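Local coordinates for protein beta-glucoside kinase (Listeria monocytogenes, PDB 4HTL) that phosphorylates cellobiose with ATP to give cellobiose 6'-phosphate and may also regulate transcription of the cellobiose-PTS operon, at residues P238-I243 / I270-T275. Sequence-based numbering, arbitrary orientation.
Sequences PTHIFI and IIETAT
H240 to I243 and I270 to T273 pair as neighbouring parallel strands at one border of a five-stranded mixed sheet; 270-273 is outermost within the chain, and 240-244 separates it from 126-131. Five backbone bonds zip the two together. I270 N gives a nearly straight bond to T239 O (2.9 Å), and I241 N in turn reaches I270 O at 2.8 Å. The bond from E272 N to I241 O is weak, whereas I243 N meets E272 O in the carbonyl plane at 2.8 Å. A274 N closes the ladder on I243 O, 57° out of the carbonyl plane, where 270-275 leaves the sheet beyond T273.

On the face carrying H240, F242, I270 and E272, I270 CB lies over one face of the imidazole, toward its rim, in a CH-pi contact 4.1 Å from the H240 ring centroid. Partly exposed H240 suits this place, its ring face meeting I270 while ND1 is hydrogen-bonded in the ring plane to T239 OG1 (2.8 Å), itself also bonded to D125 O; this should hold the imidazole's rotation. E272 CG stands between its backbone N and carbonyl carbon (chi1 60°), which lays the chain alongside F242 and puts E272 CG 3.6 Å from F242 CD1, at the phenyl edge. Buried F242, flat and apolar, can thus meet both these methylenes and F126, while E272 OE2 comes to the imidazole edge at H240 CD2 and OE1 belongs to a salt bridge with K119.

On the other face I241 CB meets I271 CG2 at 4.2 Å, branched side chains well suited to a buried strand surface, and I241 packs on helix 212-236. I243 CD1 approaches I271 CB, and I243 packs on helix 253-261. That helix links the two strands in a beta-alpha-beta crossover, and the sheet order 3-2-1-4-5 is that of the actin-like ATPase fold of ROK kinases.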
loop_
_atom_site.group_PDB
_atom_site.type_symbol
_atom_site.label_atom_id
_atom_site.label_comp_id
_atom_site.label_asym_id
_atom_site.label_seq_id
_atom_site.Cartn_x
_atom_site.Cartn_y
_atom_site.Cartn_z
ATOM N N PRO A 238 -7.287 -5.556 0.166
ATOM C CA PRO A 238 -8.102 -5.806 1.322
ATOM C C PRO A 238 -9.414 -6.498 0.984
ATOM O O PRO A 238 -9.858 -6.427 -0.136
ATOM C CB PRO A 238 -8.396 -4.408 1.815
ATOM C CG PRO A 238 -8.504 -3.573 0.513
ATOM C CD PRO A 238 -7.466 -4.188 -0.394
ATOM N N THR A 239 -10.069 -7.125 1.957
ATOM C CA THR A 239 -11.441 -7.560 1.769
ATOM C C THR A 239 -12.446 -6.412 1.988
ATOM O O THR A 239 -13.506 -6.373 1.353
ATOM C CB THR A 239 -11.758 -8.743 2.713
ATOM O OG1 THR A 239 -11.634 -8.331 4.089
ATOM C CG2 THR A 239 -10.853 -9.943 2.365
ATOM N N HIS A 240 -12.071 -5.479 2.859
ATOM C CA HIS A 240 -12.953 -4.401 3.338
ATOM C C HIS A 240 -12.155 -3.120 3.464
ATOM O O HIS A 240 -10.994 -3.143 3.896
ATOM C CB HIS A 240 -13.531 -4.690 4.726
ATOM C CG HIS A 240 -14.472 -5.845 4.772
ATOM N ND1 HIS A 240 -14.066 -7.123 4.554
ATOM C CD2 HIS A 240 -15.825 -5.901 5.041
ATOM C CE1 HIS A 240 -15.115 -7.942 4.678
ATOM N NE2 HIS A 240 -16.200 -7.194 4.962
ATOM N N ILE A 241 -12.763 -2.009 3.079
ATOM C CA ILE A 241 -12.259 -0.682 3.416
ATOM C C ILE A 241 -13.351 0.038 4.168
ATOM O O ILE A 241 -14.450 0.268 3.642
ATOM C CB ILE A 241 -11.836 0.139 2.177
ATOM C CG1 ILE A 241 -10.750 -0.637 1.370
ATOM C CG2 ILE A 241 -11.330 1.550 2.568
ATOM C CD1 ILE A 241 -10.340 0.043 0.079
ATOM N N PHE A 242 -13.031 0.392 5.396
ATOM C CA PHE A 242 -13.962 1.106 6.263
ATOM C C PHE A 242 -13.704 2.590 6.178
ATOM O O PHE A 242 -12.575 3.057 6.439
ATOM C CB PHE A 242 -13.863 0.616 7.703
ATOM C CG PHE A 242 -14.139 -0.871 7.859
ATOM C CD1 PHE A 242 -15.357 -1.394 7.504
ATOM C CD2 PHE A 242 -13.146 -1.757 8.273
ATOM C CE1 PHE A 242 -15.615 -2.741 7.580
ATOM C CE2 PHE A 242 -13.411 -3.099 8.384
ATOM C CZ PHE A 242 -14.623 -3.596 8.026
ATOM N N ILE A 243 -14.750 3.348 5.847
ATOM C CA ILE A 243 -14.577 4.767 5.613
ATOM C C ILE A 243 -15.291 5.559 6.692
ATOM O O ILE A 243 -16.440 5.263 7.028
ATOM C CB ILE A 243 -15.085 5.211 4.225
ATOM C CG1 ILE A 243 -14.518 4.309 3.081
ATOM C CG2 ILE A 243 -14.694 6.708 4.023
ATOM C CD1 ILE A 243 -15.026 4.601 1.652
ATOM N N ILE A 270 -15.346 -4.758 -0.259
ATOM C CA ILE A 270 -16.504 -4.212 0.442
ATOM C C ILE A 270 -16.125 -2.858 1.040
ATOM O O ILE A 270 -15.114 -2.738 1.685
ATOM C CB ILE A 270 -16.977 -5.164 1.540
ATOM C CG1 ILE A 270 -17.573 -6.431 0.889
ATOM C CG2 ILE A 270 -18.026 -4.503 2.469
ATOM C CD1 ILE A 270 -17.710 -7.580 1.871
ATOM N N ILE A 271 -16.908 -1.832 0.700
ATOM C CA ILE A 271 -16.791 -0.513 1.316
ATOM C C ILE A 271 -17.999 -0.256 2.200
ATOM O O ILE A 271 -19.130 -0.452 1.790
ATOM C CB ILE A 271 -16.482 0.666 0.313
ATOM C CG1 ILE A 271 -17.610 0.906 -0.669
ATOM C CG2 ILE A 271 -15.150 0.417 -0.426
ATOM C CD1 ILE A 271 -17.476 2.201 -1.509
ATOM N N GLU A 272 -17.743 0.231 3.407
ATOM C CA GLU A 272 -18.806 0.541 4.356
ATOM C C GLU A 272 -18.259 1.483 5.412
ATOM O O GLU A 272 -17.059 1.725 5.475
ATOM C CB GLU A 272 -19.419 -0.731 4.991
ATOM C CG GLU A 272 -18.472 -1.574 5.747
ATOM C CD GLU A 272 -19.170 -2.854 6.225
ATOM O OE1 GLU A 272 -20.217 -2.723 6.857
ATOM O OE2 GLU A 272 -18.669 -3.974 5.945
ATOM N N THR A 273 -19.146 2.065 6.204
ATOM C CA THR A 273 -18.701 2.987 7.213
ATOM C C THR A 273 -17.957 2.338 8.379
ATOM O O THR A 273 -18.231 1.208 8.767
ATOM C CB THR A 273 -19.859 3.815 7.787
ATOM O OG1 THR A 273 -20.878 2.931 8.295
ATOM C CG2 THR A 273 -20.415 4.794 6.699
ATOM N N ALA A 274 -17.012 3.084 8.927
ATOM C CA ALA A 274 -16.321 2.716 10.168
ATOM C C ALA A 274 -17.326 2.841 11.314
ATOM O O ALA A 274 -18.287 3.559 11.201
ATOM C CB ALA A 274 -15.149 3.693 10.399
ATOM N N THR A 275 -17.064 2.161 12.421
ATOM C CA THR A 275 -17.892 2.241 13.612
ATOM C C THR A 275 -17.186 3.031 14.738
ATOM O O THR A 275 -15.993 3.361 14.688
ATOM C CB THR A 275 -18.257 0.837 14.117
ATOM O OG1 THR A 275 -17.076 0.118 14.472
ATOM C CG2 THR A 275 -19.082 0.014 13.089
#